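Local structure of putative NADH-flavin reductase (Streptococcus pneumoniae TIGR4, 4R01) at residues D60-A65 against T91-L96. The protein probably binds NAD(P)H in a Rossmann-type fold and uses it to reduce flavin. Residues are numbered along the deposited sequence; the frame is centred on the assembly and turned at random.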
loop_
_atom_site.group_PDB
_atom_site.type_symbol
_atom_site.label_atom_id
_atom_site.label_comp_id
_atom_site.label_asym_id
_atom_site.label_seq_id
_atom_site.Cartn_x
_atom_site.Cartn_y
_atom_site.Cartn_z
ATOM N N ASP A 60 37.169 -15.246 13.499
ATOM C CA ASP A 60 36.062 -16.190 13.441
ATOM C C ASP A 60 35.072 -15.767 12.364
ATOM O O ASP A 60 34.496 -16.603 11.665
ATOM C CB ASP A 60 35.364 -16.291 14.797
ATOM C CG ASP A 60 36.217 -16.984 15.837
ATOM O OD1 ASP A 60 36.879 -17.985 15.491
ATOM O OD2 ASP A 60 36.227 -16.526 16.998
ATOM N N ALA A 61 34.883 -14.459 12.230
ATOM C CA ALA A 61 33.975 -13.921 11.228
ATOM C C ALA A 61 34.377 -12.513 10.809
ATOM O O ALA A 61 34.917 -11.745 11.605
ATOM C CB ALA A 61 32.544 -13.927 11.753
ATOM N N VAL A 62 34.109 -12.186 9.550
ATOM C CA VAL A 62 34.353 -10.849 9.027
ATOM C C VAL A 62 33.035 -10.213 8.590
ATOM O O VAL A 62 32.330 -10.757 7.741
ATOM C CB VAL A 62 35.338 -10.879 7.845
ATOM C CG1 VAL A 62 35.369 -9.536 7.143
ATOM C CG2 VAL A 62 36.730 -11.275 8.322
ATOM N N ILE A 63 32.701 -9.068 9.180
ATOM C CA ILE A 63 31.449 -8.384 8.868
ATOM C C ILE A 63 31.694 -7.119 8.057
ATOM O O ILE A 63 32.301 -6.166 8.545
ATOM C CB ILE A 63 30.663 -8.000 10.143
ATOM C CG1 ILE A 63 30.358 -9.235 10.994
ATOM C CG2 ILE A 63 29.378 -7.269 9.776
ATOM C CD1 ILE A 63 31.381 -9.503 12.077
ATOM N N SER A 64 31.216 -7.108 6.819
ATOM C CA SER A 64 31.378 -5.938 5.972
ATOM C C SER A 64 30.158 -5.028 6.048
ATOM O O SER A 64 29.049 -5.414 5.677
ATOM C CB SER A 64 31.636 -6.347 4.523
ATOM O OG SER A 64 31.701 -5.205 3.688
ATOM N N ALA A 65 30.382 -3.819 6.547
ATOM C CA ALA A 65 29.354 -2.793 6.597
ATOM C C ALA A 65 29.696 -1.708 5.588
ATOM O O ALA A 65 29.370 -0.538 5.776
ATOM C CB ALA A 65 29.238 -2.214 7.997
ATOM N N THR A 91 38.917 -20.951 3.493
ATOM C CA THR A 91 38.962 -20.904 4.949
ATOM C C THR A 91 37.567 -21.126 5.517
ATOM O O THR A 91 36.579 -21.093 4.784
ATOM C CB THR A 91 39.518 -19.564 5.464
ATOM O OG1 THR A 91 38.607 -18.506 5.140
ATOM C CG2 THR A 91 40.871 -19.276 4.833
ATOM N N GLN A 92 37.482 -21.348 6.823
ATOM C CA GLN A 92 36.205 -21.666 7.445
ATOM C C GLN A 92 35.552 -20.396 8.002
ATOM O O GLN A 92 34.423 -20.424 8.496
ATOM C CB GLN A 92 36.405 -22.726 8.536
ATOM C CG GLN A 92 35.128 -23.240 9.193
ATOM C CD GLN A 92 35.394 -24.309 10.237
ATOM O OE1 GLN A 92 36.099 -24.076 11.220
ATOM N NE2 GLN A 92 34.828 -25.491 10.026
ATOM N N THR A 93 36.264 -19.279 7.884
ATOM C CA THR A 93 35.792 -17.987 8.379
ATOM C C THR A 93 34.450 -17.568 7.774
ATOM O O THR A 93 34.229 -17.703 6.569
ATOM C CB THR A 93 36.824 -16.876 8.093
ATOM O OG1 THR A 93 38.121 -17.303 8.527
ATOM C CG2 THR A 93 36.448 -15.590 8.814
ATOM N N ARG A 94 33.558 -17.064 8.624
ATOM C CA ARG A 94 32.263 -16.560 8.177
ATOM C C ARG A 94 32.380 -15.140 7.636
ATOM O O ARG A 94 33.131 -14.323 8.166
ATOM C CB ARG A 94 31.247 -16.597 9.321
ATOM C CG ARG A 94 30.791 -17.994 9.704
ATOM C CD ARG A 94 29.559 -17.945 10.591
ATOM N NE ARG A 94 28.421 -17.317 9.920
ATOM C CZ ARG A 94 27.236 -17.121 10.490
ATOM N NH1 ARG A 94 27.031 -17.504 11.743
ATOM N NH2 ARG A 94 26.256 -16.542 9.810
ATOM N N PHE A 95 31.636 -14.851 6.577
ATOM C CA PHE A 95 31.654 -13.524 5.977
ATOM C C PHE A 95 30.241 -12.959 5.880
ATOM O O PHE A 95 29.465 -13.351 5.010
ATOM C CB PHE A 95 32.316 -13.572 4.599
ATOM C CG PHE A 95 32.211 -12.288 3.827
ATOM C CD1 PHE A 95 32.776 -11.120 4.314
ATOM C CD2 PHE A 95 31.561 -12.253 2.604
ATOM C CE1 PHE A 95 32.684 -9.938 3.603
ATOM C CE2 PHE A 95 31.468 -11.077 1.886
ATOM C CZ PHE A 95 32.029 -9.916 2.387
ATOM N N LEU A 96 29.911 -12.044 6.787
ATOM C CA LEU A 96 28.582 -11.445 6.829
ATOM C C LEU A 96 28.561 -10.106 6.113
ATOM O O LEU A 96 29.507 -9.327 6.207
ATOM C CB LEU A 96 28.108 -11.267 8.273
ATOM C CG LEU A 96 27.402 -12.453 8.935
ATOM C CD1 LEU A 96 28.361 -13.610 9.168
ATOM C CD2 LEU A 96 26.753 -12.018 10.239
#
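Phe95 slants across the neighbouring strand so that its ring atoms CD1 and CE1 reach Val62 and Ser64. Its CG lies anti to the backbone N (chi1 172°), which brings CD1 to 3.5 Å from Val62 O, while CE1 comes to 3.9 Å from Ser64 CB; both are met obliquely. Val62 CG1, likewise anti to its backbone N, touches Phe95 CD1 at 4.2 Å. Helix 76-88 covers this face of the sheet, with Phe84 meeting the ring and Ile81 and Leu88 touching the Phe95 side chain. Strands 61-64 and 94-98 are the two parallel strands of a beta-alpha-beta unit, adjacent in the middle of the Rossmann-fold sheet, with helix 76-88 in the crossover between them. The other face carries Ala61, Ile63, Arg94 and Leu96. Here Ile63 and Leu96 run side by side in the same direction, CG1 of the former 4.1 Å from CB of the latter, both touching Leu195 of helix 184-196. Ala61 CB meets Arg94 CB at 3.8 Å, beyond which the arginine chain bends away to a salt bridge with Glu194. Four backbone hydrogen bonds join the strands: Arg94 N to Asp60 O, Val62 N to Arg94 O (2.7 Å), Leu96 N to Val62 O, the most bent at 145°, and Ser64 N to Leu96 O. Just before strand 94-98, Thr93 CG2 packs 3.6 Å from Asp60 O.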